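Local coordinates for protein CurM Sulfotransferase (Moorea producta, PDB 4GBM) that probably transfers a sulfonate group from PAPS to a hydroxyl of an intermediate in the curacin biosynthetic pathway, activating that group for later chemistry, at residues L38-S43 with Y167-S172; G44-R49 with V134-T139; Y161-P166 with Q218-D223. The protein carries 2 engineered substitutions. All coordinates share one frame; numbering follows the deposited sequence.

Interaction 1. Residues L38-S43 with Y167-S172; sequences LSSPRS and YSVIES. With A3P (adenosine-3'-5'-diphosphate), chain G.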
loop_
_atom_site.group_PDB
_atom_site.type_symbol
_atom_site.label_atom_id
_atom_site.label_comp_id
_atom_site.label_asym_id
_atom_site.label_seq_id
_atom_site.Cartn_x
_atom_site.Cartn_y
_atom_site.Cartn_z
ATOM N N LEU A 38 2.905 -4.761 -0.515
ATOM C CA LEU A 38 2.654 -4.855 -1.956
ATOM C C LEU A 38 1.296 -5.469 -2.229
ATOM O O LEU A 38 0.946 -6.512 -1.664
ATOM C CB LEU A 38 3.721 -5.714 -2.634
ATOM C CG LEU A 38 5.183 -5.313 -2.431
ATOM C CD1 LEU A 38 6.069 -6.261 -3.206
ATOM C CD2 LEU A 38 5.443 -3.861 -2.832
ATOM N N SER A 39 0.536 -4.841 -3.118
ATOM C CA SER A 39 -0.783 -5.370 -3.454
ATOM C C SER A 39 -1.336 -4.754 -4.709
ATOM O O SER A 39 -0.852 -3.725 -5.179
ATOM C CB SER A 39 -1.782 -5.083 -2.318
ATOM O OG SER A 39 -2.068 -3.696 -2.254
ATOM N N SER A 40 -2.358 -5.403 -5.248
ATOM C CA SER A 40 -3.223 -4.805 -6.259
ATOM C C SER A 40 -4.049 -3.704 -5.591
ATOM O O SER A 40 -4.283 -3.757 -4.380
ATOM C CB SER A 40 -4.147 -5.884 -6.837
ATOM O OG SER A 40 -5.249 -5.335 -7.545
ATOM N N PRO A 41 -4.512 -2.705 -6.368
ATOM C CA PRO A 41 -5.514 -1.776 -5.840
ATOM C C PRO A 41 -6.717 -2.509 -5.228
ATOM O O PRO A 41 -7.028 -3.636 -5.628
ATOM C CB PRO A 41 -5.966 -1.033 -7.105
ATOM C CG PRO A 41 -4.719 -0.952 -7.906
ATOM C CD PRO A 41 -4.089 -2.316 -7.731
ATOM N N ARG A 42 -7.378 -1.860 -4.271
ATOM C CA ARG A 42 -8.660 -2.312 -3.681
ATOM C C ARG A 42 -8.560 -3.605 -2.864
ATOM O O ARG A 42 -9.542 -4.341 -2.728
ATOM C CB ARG A 42 -9.784 -2.439 -4.756
ATOM C CG ARG A 42 -9.810 -1.339 -5.819
ATOM C CD ARG A 42 -9.797 0.048 -5.192
ATOM N NE ARG A 42 -10.942 0.296 -4.312
ATOM C CZ ARG A 42 -11.110 1.430 -3.640
ATOM N NH1 ARG A 42 -12.183 1.605 -2.876
ATOM N NH2 ARG A 42 -10.198 2.395 -3.738
ATOM N N SER A 43 -7.379 -3.875 -2.308
ATOM C CA SER A 43 -7.133 -5.138 -1.602
ATOM C C SER A 43 -7.128 -5.005 -0.087
ATOM O O SER A 43 -6.740 -5.945 0.614
ATOM C CB SER A 43 -5.816 -5.765 -2.077
ATOM O OG SER A 43 -5.881 -6.066 -3.464
ATOM N N TYR A 167 -12.593 -11.209 -8.007
ATOM C CA TYR A 167 -13.967 -10.715 -8.203
ATOM C C TYR A 167 -14.201 -9.465 -7.356
ATOM O O TYR A 167 -14.802 -8.488 -7.817
ATOM C CB TYR A 167 -15.006 -11.764 -7.813
ATOM C CG TYR A 167 -15.186 -12.951 -8.732
ATOM C CD1 TYR A 167 -14.324 -13.200 -9.811
ATOM C CD2 TYR A 167 -16.216 -13.861 -8.487
ATOM C CE1 TYR A 167 -14.507 -14.319 -10.628
ATOM C CE2 TYR A 167 -16.400 -14.978 -9.292
ATOM C CZ TYR A 167 -15.546 -15.199 -10.358
ATOM O OH TYR A 167 -15.736 -16.303 -11.150
ATOM N N SER A 168 -13.719 -9.502 -6.113
ATOM C CA SER A 168 -13.898 -8.396 -5.178
ATOM C C SER A 168 -13.135 -7.166 -5.646
ATOM O O SER A 168 -13.659 -6.047 -5.603
ATOM C CB SER A 168 -13.436 -8.808 -3.780
ATOM O OG SER A 168 -14.130 -9.962 -3.341
ATOM N N VAL A 169 -11.894 -7.373 -6.086
ATOM C CA VAL A 169 -11.073 -6.268 -6.565
ATOM C C VAL A 169 -11.685 -5.650 -7.818
ATOM O O VAL A 169 -11.768 -4.430 -7.925
ATOM C CB VAL A 169 -9.624 -6.714 -6.827
ATOM C CG1 VAL A 169 -8.842 -5.628 -7.577
ATOM C CG2 VAL A 169 -8.939 -7.029 -5.497
ATOM N N ILE A 170 -12.140 -6.495 -8.740
ATOM C CA ILE A 170 -12.710 -6.004 -9.999
ATOM C C ILE A 170 -13.986 -5.186 -9.758
ATOM O O ILE A 170 -14.122 -4.077 -10.290
ATOM C CB ILE A 170 -12.934 -7.144 -11.012
ATOM C CG1 ILE A 170 -11.581 -7.662 -11.503
ATOM C CG2 ILE A 170 -13.759 -6.651 -12.210
ATOM C CD1 ILE A 170 -11.649 -9.043 -12.147
ATOM N N GLU A 171 -14.892 -5.713 -8.934
ATOM C CA GLU A 171 -16.140 -5.010 -8.632
ATOM C C GLU A 171 -15.845 -3.646 -8.017
ATOM O O GLU A 171 -16.470 -2.644 -8.381
ATOM C CB GLU A 171 -17.005 -5.851 -7.686
ATOM C CG GLU A 171 -18.398 -5.286 -7.403
ATOM C CD GLU A 171 -18.430 -4.246 -6.284
ATOM O OE1 GLU A 171 -17.530 -4.247 -5.428
ATOM O OE2 GLU A 171 -19.372 -3.423 -6.265
ATOM N N SER A 172 -14.875 -3.606 -7.105
ATOM C CA SER A 172 -14.528 -2.369 -6.422
ATOM C C SER A 172 -13.898 -1.356 -7.385
ATOM O O SER A 172 -14.295 -0.194 -7.423
ATOM C CB SER A 172 -13.574 -2.665 -5.257
ATOM O OG SER A 172 -13.143 -1.463 -4.646
HETATM P P1 A3P G . -14.400 -0.778 -1.351
HETATM O O1P A3P G . -14.442 -0.225 -2.753
HETATM O O2P A3P G . -14.711 0.248 -0.291
HETATM O O3P A3P G . -15.138 -2.079 -1.208
HETATM P P2 A3P G . -7.230 -0.283 -0.736
HETATM O O4P A3P G . -6.164 -1.277 -1.073
HETATM O O5P A3P G . -7.640 0.633 -1.854
HETATM O O6P A3P G . -6.974 0.434 0.563
HETATM O "O5'" A3P G . -8.554 -1.179 -0.492
HETATM C "C5'" A3P G . -9.824 -0.530 -0.370
HETATM C "C4'" A3P G . -10.799 -1.583 0.097
HETATM O "O4'" A3P G . -10.503 -1.912 1.459
HETATM C "C3'" A3P G . -12.228 -1.076 0.143
HETATM O "O3'" A3P G . -12.828 -1.151 -1.159
HETATM C "C2'" A3P G . -12.841 -2.020 1.171
HETATM O "O2'" A3P G . -13.340 -3.205 0.544
HETATM C "C1'" A3P G . -11.682 -2.404 2.083
HETATM N N9 A3P G . -11.834 -1.755 3.411
HETATM C C8 A3P G . -11.671 -0.452 3.718
HETATM N N7 A3P G . -11.926 -0.219 5.034
HETATM C C5 A3P G . -12.263 -1.408 5.577
HETATM C C6 A3P G . -12.652 -1.903 6.919
HETATM N N6 A3P G . -12.718 -1.044 7.966
HETATM N N1 A3P G . -12.922 -3.229 7.046
HETATM C C2 A3P G . -12.841 -4.093 6.009
HETATM N N3 A3P G . -12.487 -3.707 4.765
HETATM C C4 A3P G . -12.193 -2.411 4.513
#

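Interaction 2. Residues G44-R49 with V134-T139; sequences GSTLLR and VDKSPT. With A3P (adenosine-3'-5'-diphosphate), chain G.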
loop_
_atom_site.group_PDB
_atom_site.type_symbol
_atom_site.label_atom_id
_atom_site.label_comp_id
_atom_site.label_asym_id
_atom_site.label_seq_id
_atom_site.Cartn_x
_atom_site.Cartn_y
_atom_site.Cartn_z
ATOM N N GLY A 44 -7.579 -3.854 0.414
ATOM C CA GLY A 44 -7.562 -3.569 1.853
ATOM C C GLY A 44 -6.204 -3.084 2.341
ATOM O O GLY A 44 -5.884 -3.209 3.533
ATOM N N SER A 45 -5.400 -2.532 1.431
ATOM C CA SER A 45 -4.038 -2.085 1.791
ATOM C C SER A 45 -4.049 -0.936 2.802
ATOM O O SER A 45 -3.215 -0.905 3.707
ATOM C CB SER A 45 -3.209 -1.727 0.544
ATOM O OG SER A 45 -3.698 -0.553 -0.089
ATOM N N THR A 46 -5.003 -0.014 2.661
ATOM C CA THR A 46 -5.113 1.118 3.588
ATOM C C THR A 46 -5.504 0.621 4.975
ATOM O O THR A 46 -4.893 1.011 5.979
ATOM C CB THR A 46 -6.088 2.194 3.073
ATOM O OG1 THR A 46 -5.667 2.625 1.777
ATOM C CG2 THR A 46 -6.123 3.397 4.026
ATOM N N LEU A 47 -6.508 -0.250 5.035
ATOM C CA LEU A 47 -6.862 -0.874 6.314
ATOM C C LEU A 47 -5.631 -1.484 6.995
ATOM O O LEU A 47 -5.369 -1.207 8.165
ATOM C CB LEU A 47 -7.937 -1.937 6.115
ATOM C CG LEU A 47 -8.272 -2.777 7.353
ATOM C CD1 LEU A 47 -8.943 -1.935 8.445
ATOM C CD2 LEU A 47 -9.176 -3.927 6.928
ATOM N N LEU A 48 -4.874 -2.288 6.258
ATOM C CA LEU A 48 -3.681 -2.903 6.832
ATOM C C LEU A 48 -2.649 -1.872 7.305
ATOM O O LEU A 48 -2.120 -1.981 8.421
ATOM C CB LEU A 48 -3.057 -3.903 5.851
ATOM C CG LEU A 48 -1.806 -4.610 6.383
ATOM C CD1 LEU A 48 -2.086 -5.412 7.665
ATOM C CD2 LEU A 48 -1.229 -5.517 5.297
ATOM N N ARG A 49 -2.373 -0.862 6.483
ATOM C CA ARG A 49 -1.369 0.130 6.889
ATOM C C ARG A 49 -1.823 0.905 8.123
ATOM O O ARG A 49 -1.008 1.243 8.978
ATOM C CB ARG A 49 -0.940 1.034 5.720
ATOM C CG ARG A 49 -1.782 2.279 5.467
ATOM C CD ARG A 49 -1.267 3.506 6.235
ATOM N NE ARG A 49 -2.172 4.634 6.022
ATOM C CZ ARG A 49 -2.414 5.593 6.909
ATOM N NH1 ARG A 49 -3.289 6.550 6.608
ATOM N NH2 ARG A 49 -1.802 5.600 8.096
ATOM N N VAL A 134 6.918 1.496 7.455
ATOM C CA VAL A 134 6.055 0.662 6.624
ATOM C C VAL A 134 5.663 1.498 5.429
ATOM O O VAL A 134 5.014 2.541 5.567
ATOM C CB VAL A 134 4.783 0.226 7.377
ATOM C CG1 VAL A 134 3.890 -0.598 6.459
ATOM C CG2 VAL A 134 5.140 -0.550 8.641
ATOM N N ASP A 135 6.076 1.041 4.253
ATOM C CA ASP A 135 5.870 1.768 3.008
ATOM C C ASP A 135 4.866 0.999 2.139
ATOM O O ASP A 135 5.186 -0.047 1.577
ATOM C CB ASP A 135 7.218 1.960 2.296
ATOM C CG ASP A 135 7.125 2.888 1.103
ATOM O OD1 ASP A 135 8.177 3.435 0.702
ATOM O OD2 ASP A 135 6.014 3.074 0.569
ATOM N N LYS A 136 3.647 1.538 2.043
ATOM C CA LYS A 136 2.547 0.917 1.293
ATOM C C LYS A 136 2.100 1.769 0.107
ATOM O O LYS A 136 1.829 2.962 0.263
ATOM C CB LYS A 136 1.336 0.701 2.219
ATOM C CG LYS A 136 0.141 -0.057 1.575
ATOM C CD LYS A 136 -0.835 0.852 0.767
ATOM C CE LYS A 136 -1.802 1.612 1.677
ATOM N NZ LYS A 136 -2.882 2.234 0.840
ATOM N N SER A 137 2.001 1.142 -1.065
ATOM C CA SER A 137 1.302 1.736 -2.213
ATOM C C SER A 137 0.929 0.650 -3.215
ATOM O O SER A 137 1.790 -0.123 -3.622
ATOM C CB SER A 137 2.148 2.796 -2.929
ATOM O OG SER A 137 1.460 3.278 -4.075
ATOM N N PRO A 138 -0.345 0.602 -3.641
ATOM C CA PRO A 138 -0.700 -0.390 -4.660
ATOM C C PRO A 138 -0.038 -0.119 -6.012
ATOM O O PRO A 138 0.077 -1.031 -6.843
ATOM C CB PRO A 138 -2.224 -0.256 -4.772
ATOM C CG PRO A 138 -2.651 0.304 -3.489
ATOM C CD PRO A 138 -1.538 1.248 -3.070
ATOM N N THR A 139 0.425 1.108 -6.228
ATOM C CA THR A 139 1.006 1.460 -7.519
ATOM C C THR A 139 2.384 0.821 -7.761
ATOM O O THR A 139 2.803 0.683 -8.921
ATOM C CB THR A 139 1.074 2.987 -7.730
ATOM O OG1 THR A 139 1.986 3.557 -6.797
ATOM C CG2 THR A 139 -0.295 3.614 -7.551
HETATM P P1 A3P G . -14.400 -0.778 -1.351
HETATM O O1P A3P G . -14.442 -0.225 -2.753
HETATM O O2P A3P G . -14.711 0.248 -0.291
HETATM O O3P A3P G . -15.138 -2.079 -1.208
HETATM P P2 A3P G . -7.230 -0.283 -0.736
HETATM O O4P A3P G . -6.164 -1.277 -1.073
HETATM O O5P A3P G . -7.640 0.633 -1.854
HETATM O O6P A3P G . -6.974 0.434 0.563
HETATM O "O5'" A3P G . -8.554 -1.179 -0.492
HETATM C "C5'" A3P G . -9.824 -0.530 -0.370
HETATM C "C4'" A3P G . -10.799 -1.583 0.097
HETATM O "O4'" A3P G . -10.503 -1.912 1.459
HETATM C "C3'" A3P G . -12.228 -1.076 0.143
HETATM O "O3'" A3P G . -12.828 -1.151 -1.159
HETATM C "C2'" A3P G . -12.841 -2.020 1.171
HETATM O "O2'" A3P G . -13.340 -3.205 0.544
HETATM C "C1'" A3P G . -11.682 -2.404 2.083
HETATM N N9 A3P G . -11.834 -1.755 3.411
HETATM C C8 A3P G . -11.671 -0.452 3.718
HETATM N N7 A3P G . -11.926 -0.219 5.034
HETATM C C5 A3P G . -12.263 -1.408 5.577
HETATM C C6 A3P G . -12.652 -1.903 6.919
HETATM N N6 A3P G . -12.718 -1.044 7.966
HETATM N N1 A3P G . -12.922 -3.229 7.046
HETATM C C2 A3P G . -12.841 -4.093 6.009
HETATM N N3 A3P G . -12.487 -3.707 4.765
HETATM C C4 A3P G . -12.193 -2.411 4.513
HETATM O O HOH W 1 -2.678 4.725 3.096
#

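Interaction 3. Residues Y161-P166 with Q218-D223; sequences YLVRHP and QIRYED. With A3P (adenosine-3'-5'-diphosphate), chain G.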
loop_
_atom_site.group_PDB
_atom_site.type_symbol
_atom_site.label_atom_id
_atom_site.label_comp_id
_atom_site.label_asym_id
_atom_site.label_seq_id
_atom_site.Cartn_x
_atom_site.Cartn_y
_atom_site.Cartn_z
ATOM N N TYR A 161 2.917 -9.331 1.211
ATOM C CA TYR A 161 2.169 -9.476 -0.031
ATOM C C TYR A 161 0.710 -9.675 0.326
ATOM O O TYR A 161 0.319 -10.740 0.813
ATOM C CB TYR A 161 2.728 -10.657 -0.839
ATOM C CG TYR A 161 2.009 -10.996 -2.135
ATOM C CD1 TYR A 161 1.252 -10.046 -2.836
ATOM C CD2 TYR A 161 2.123 -12.273 -2.678
ATOM C CE1 TYR A 161 0.610 -10.383 -4.030
ATOM C CE2 TYR A 161 1.493 -12.621 -3.868
ATOM C CZ TYR A 161 0.745 -11.671 -4.541
ATOM O OH TYR A 161 0.117 -12.033 -5.698
ATOM N N LEU A 162 -0.073 -8.618 0.119
ATOM C CA LEU A 162 -1.502 -8.615 0.427
ATOM C C LEU A 162 -2.293 -8.932 -0.838
ATOM O O LEU A 162 -2.132 -8.260 -1.857
ATOM C CB LEU A 162 -1.903 -7.250 0.999
ATOM C CG LEU A 162 -3.385 -7.007 1.293
ATOM C CD1 LEU A 162 -3.934 -7.952 2.370
ATOM C CD2 LEU A 162 -3.579 -5.555 1.697
ATOM N N VAL A 163 -3.122 -9.972 -0.760
ATOM C CA VAL A 163 -3.933 -10.426 -1.892
ATOM C C VAL A 163 -5.422 -10.412 -1.548
ATOM O O VAL A 163 -5.799 -10.610 -0.393
ATOM C CB VAL A 163 -3.521 -11.846 -2.396
ATOM C CG1 VAL A 163 -2.098 -11.854 -2.913
ATOM C CG2 VAL A 163 -3.689 -12.907 -1.316
ATOM N N ARG A 164 -6.253 -10.152 -2.555
ATOM C CA ARG A 164 -7.705 -10.223 -2.406
ATOM C C ARG A 164 -8.293 -10.920 -3.630
ATOM O O ARG A 164 -7.717 -10.863 -4.712
ATOM C CB ARG A 164 -8.300 -8.821 -2.220
ATOM C CG ARG A 164 -9.790 -8.844 -1.888
ATOM C CD ARG A 164 -10.310 -7.462 -1.609
ATOM N NE ARG A 164 -11.698 -7.526 -1.157
ATOM C CZ ARG A 164 -12.456 -6.456 -0.953
ATOM N NH1 ARG A 164 -11.973 -5.246 -1.209
ATOM N NH2 ARG A 164 -13.700 -6.596 -0.510
ATOM N N HIS A 165 -9.434 -11.585 -3.449
ATOM C CA HIS A 165 -10.087 -12.302 -4.529
ATOM C C HIS A 165 -10.290 -11.377 -5.731
ATOM O O HIS A 165 -10.719 -10.231 -5.565
ATOM C CB HIS A 165 -11.440 -12.829 -4.055
ATOM C CG HIS A 165 -12.032 -13.870 -4.953
ATOM N ND1 HIS A 165 -12.601 -13.571 -6.176
ATOM C CD2 HIS A 165 -12.154 -15.208 -4.796
ATOM C CE1 HIS A 165 -13.032 -14.686 -6.740
ATOM N NE2 HIS A 165 -12.777 -15.692 -5.921
ATOM N N PRO A 166 -10.000 -11.871 -6.943
ATOM C CA PRO A 166 -10.133 -11.001 -8.115
ATOM C C PRO A 166 -11.553 -10.442 -8.334
ATOM O O PRO A 166 -11.692 -9.312 -8.802
ATOM C CB PRO A 166 -9.712 -11.913 -9.285
ATOM C CG PRO A 166 -9.908 -13.312 -8.761
ATOM C CD PRO A 166 -9.535 -13.223 -7.311
ATOM N N GLN A 218 2.769 -13.640 3.021
ATOM C CA GLN A 218 1.508 -13.376 2.340
ATOM C C GLN A 218 0.373 -13.196 3.331
ATOM O O GLN A 218 0.262 -13.939 4.311
ATOM C CB GLN A 218 1.168 -14.516 1.374
ATOM C CG GLN A 218 0.012 -14.191 0.425
ATOM C CD GLN A 218 -0.401 -15.383 -0.419
ATOM O OE1 GLN A 218 -1.447 -15.992 -0.183
ATOM N NE2 GLN A 218 0.418 -15.724 -1.402
ATOM N N ILE A 219 -0.469 -12.196 3.072
ATOM C CA ILE A 219 -1.710 -12.000 3.815
ATOM C C ILE A 219 -2.873 -11.979 2.832
ATOM O O ILE A 219 -2.836 -11.262 1.841
ATOM C CB ILE A 219 -1.696 -10.686 4.615
ATOM C CG1 ILE A 219 -0.641 -10.768 5.729
ATOM C CG2 ILE A 219 -3.090 -10.400 5.232
ATOM C CD1 ILE A 219 -0.476 -9.493 6.511
ATOM N N ARG A 220 -3.895 -12.780 3.111
ATOM C CA ARG A 220 -5.120 -12.749 2.322
ATOM C C ARG A 220 -6.078 -11.785 2.991
ATOM O O ARG A 220 -6.344 -11.900 4.193
ATOM C CB ARG A 220 -5.729 -14.145 2.230
ATOM C CG ARG A 220 -4.688 -15.182 1.811
ATOM C CD ARG A 220 -5.226 -16.599 1.865
ATOM N NE ARG A 220 -6.093 -16.905 0.733
ATOM C CZ ARG A 220 -5.662 -17.146 -0.503
ATOM N NH1 ARG A 220 -6.542 -17.427 -1.450
ATOM N NH2 ARG A 220 -4.359 -17.104 -0.803
ATOM N N TYR A 221 -6.587 -10.835 2.209
ATOM C CA TYR A 221 -7.561 -9.866 2.711
ATOM C C TYR A 221 -8.700 -10.552 3.459
ATOM O O TYR A 221 -9.162 -10.072 4.508
ATOM C CB TYR A 221 -8.134 -9.032 1.556
ATOM C CG TYR A 221 -9.315 -8.198 1.980
ATOM C CD1 TYR A 221 -9.131 -6.976 2.625
ATOM C CD2 TYR A 221 -10.618 -8.645 1.771
ATOM C CE1 TYR A 221 -10.216 -6.210 3.039
ATOM C CE2 TYR A 221 -11.718 -7.889 2.178
ATOM C CZ TYR A 221 -11.510 -6.676 2.808
ATOM O OH TYR A 221 -12.600 -5.942 3.202
ATOM N N GLU A 222 -9.169 -11.668 2.906
ATOM C CA GLU A 222 -10.318 -12.357 3.478
ATOM C C GLU A 222 -10.010 -12.854 4.892
ATOM O O GLU A 222 -10.858 -12.744 5.777
ATOM C CB GLU A 222 -10.789 -13.494 2.562
ATOM C CG GLU A 222 -11.323 -13.025 1.185
ATOM C CD GLU A 222 -10.238 -12.628 0.185
ATOM O OE1 GLU A 222 -9.044 -12.957 0.377
ATOM O OE2 GLU A 222 -10.605 -11.979 -0.811
ATOM N N ASP A 223 -8.790 -13.366 5.096
ATOM C CA ASP A 223 -8.314 -13.769 6.422
ATOM C C ASP A 223 -8.124 -12.545 7.319
ATOM O O ASP A 223 -8.471 -12.571 8.503
ATOM C CB ASP A 223 -6.979 -14.516 6.327
ATOM C CG ASP A 223 -7.086 -15.862 5.645
ATOM O OD1 ASP A 223 -8.198 -16.443 5.567
ATOM O OD2 ASP A 223 -6.017 -16.356 5.208
HETATM P P1 A3P G . -14.400 -0.778 -1.351
HETATM O O1P A3P G . -14.442 -0.225 -2.753
HETATM O O2P A3P G . -14.711 0.248 -0.291
HETATM O O3P A3P G . -15.138 -2.079 -1.208
HETATM P P2 A3P G . -7.230 -0.283 -0.736
HETATM O O4P A3P G . -6.164 -1.277 -1.073
HETATM O O5P A3P G . -7.640 0.633 -1.854
HETATM O O6P A3P G . -6.974 0.434 0.563
HETATM O "O5'" A3P G . -8.554 -1.179 -0.492
HETATM C "C5'" A3P G . -9.824 -0.530 -0.370
HETATM C "C4'" A3P G . -10.799 -1.583 0.097
HETATM O "O4'" A3P G . -10.503 -1.912 1.459
HETATM C "C3'" A3P G . -12.228 -1.076 0.143
HETATM O "O3'" A3P G . -12.828 -1.151 -1.159
HETATM C "C2'" A3P G . -12.841 -2.020 1.171
HETATM O "O2'" A3P G . -13.340 -3.205 0.544
HETATM C "C1'" A3P G . -11.682 -2.404 2.083
HETATM N N9 A3P G . -11.834 -1.755 3.411
HETATM C C8 A3P G . -11.671 -0.452 3.718
HETATM N N7 A3P G . -11.926 -0.219 5.034
HETATM C C5 A3P G . -12.263 -1.408 5.577
HETATM C C6 A3P G . -12.652 -1.903 6.919
HETATM N N6 A3P G . -12.718 -1.044 7.966
HETATM N N1 A3P G . -12.922 -3.229 7.046
HETATM C C2 A3P G . -12.841 -4.093 6.009
HETATM N N3 A3P G . -12.487 -3.707 4.765
HETATM C C4 A3P G . -12.193 -2.411 4.513
HETATM O O HOH W 2 -12.808 -10.316 -0.882
#

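Interaction 1. Residues L38-S43 with Y167-S172
Arg42 and Ser172 meet at the 3'-phosphate of adenosine-3'-5'-diphosphate, where the P-loop-like turn that follows strand 35-39 in the sulfotransferase fold touches helix 166-175. The polar part is a single hydrogen bond between the segments: Arg42 NE donates to Ser172 OG at 2.8 Å, the hydroxyl lying at the guanidinium edge and close to its plane. Both residues then turn to the same phosphate oxygen. Ser172 OG donates to A3P O1P at 2.6 Å, and Arg42 NH1 reaches A3P O1P at 2.9 Å along a nearly straight line (168°). Bends at chi2 (-51°) and chi3 (-60°) turn the arginine chain so that NE points at the serine hydroxyl, which also lies against CB and CG, while C5' of the nucleotide sits over one guanidinium face. NH1 is also bonded to Asp269 O.

The van der Waals part belongs to Val169, whose two methyls press into the turn. Its CG1 lies 3.3 Å from Pro41 O, and its CG2 lies 3.8 Å from Ser43 OG. Trp197 of helix 189-208 packs on Val169 and Ser40 alike. Inside the turn, Ser43 OG donates to Ser40 O at 3.0 Å, approaching from above the carbonyl plane.

Interaction 2. Residues G44-R49 with V134-T139
Ser45 and Thr46 meet Lys136 in the 5'-phosphate-binding site, where the P-loop-like turn leads into helix 45-53 and strand 132-136 of the central sheet runs alongside. Lys136 NZ donates to both hydroxyls, Ser45 OG at 3.0 Å and Thr46 OG1 at 3.0 Å, and forms a salt bridge with Glu63. Each hydroxyl in turn donates to the phosphate, Ser45 OG to A3P O4P at 2.8 Å and Thr46 OG1 to A3P O6P at 2.8 Å. The lysine is thus a second-shell residue that fixes the rotation of two first-shell hydroxyls. The bend of its chain at chi2 (-85°) brings CD within 3.3 Å of Ser45 OG, and the one at chi3 (-79°) turns CE and NZ toward the hydroxyls. Exchanging Lys136 for a leucine would probably leave Glu63 without its charged mate and the two hydroxyls freer to turn away from the phosphate.

Backbone N-H groups complete the grip. Gly44, whose positive phi favours glycine, holds the N-cap position and donates from N to A3P O5' at 3.0 Å; the N atoms of Ser45 and Thr46 bond O4P and O6P, so the helix start probably helps to balance the phosphate charge. Farther along, Arg49 CG packs on Lys136 CE at 3.8 Å, the two chains crossing at about a right angle, while the arginine's tip bonds Arg255 O and Met256 O.

Helix 45-49 runs antiparallel to strand 134-136, their axes 9.7 Å apart, and lies on the sheet with Ser45 touching Ser39 of the adjacent strand 35-39 and Leu48 touching Ile160 of strand 158-163 beyond it.

Interaction 3. Residues Y161-P166 with Q218-D223
Arg164 and Tyr221 lie side by side and point the same way, toward the nucleotide. The arginine chain is extended, its CG opposite the backbone N (chi1 -173°), which carries CD and the guanidinium across one face of the ring. The two planes are 36° apart, and Arg164 CZ stands 4.0 Å from the Tyr221 ring centroid in an off-centre cation-pi contact. Each group then binds A3P: Arg164 NH1 donates to O2' at 3.0 Å, and Tyr221 OH donates to the adenine N3, which lies at the ring edge, at 2.7 Å.

Glu222 crosses the arginine at about a right angle. Its OE2 accepts from His165 N at 2.9 Å on the syn side, and water 2 links the same oxygen to Arg164 NE; Tyr308 holds OE1. On one face of the sheet Tyr161 and Gln218 run alongside each other; on the other, Leu162 CD1 packs on Ile219 CG2 at 3.9 Å.

The strands pair in parallel, from Ile219 N to Tyr161 O (2.8 Å) through to Tyr221 N to Val163 O (2.7 Å). Placing nucleotide-binding residues just past the C-terminal ends of adjacent parallel strands is typical of the P-loop-like alpha/beta fold of sulfotransferases.

Overall arrangement
All three contacts gather round one nucleotide at the C-terminal ends of the parallel sheet. Interactions 1 and 2 share the turn between strand 35-39 and helix 45-53: its first half leans toward the 3'-phosphate, its second half holds the 5'-phosphate. Interaction 3 alone joins neighbouring strands and buries the largest area, 501 Å² against little more than 200 Å² in the others; it reaches from the buried core to the exposed Gln218. Interaction 2 lies nearest the centre of the chain. Backbone pairing and a cation-pi contact dominate interaction 3, hydroxyl and ammonium chemistry interaction 2, a guanidinium and a serine interaction 1. Leu38 O and Leu162 N connect strands of interactions 1 and 3.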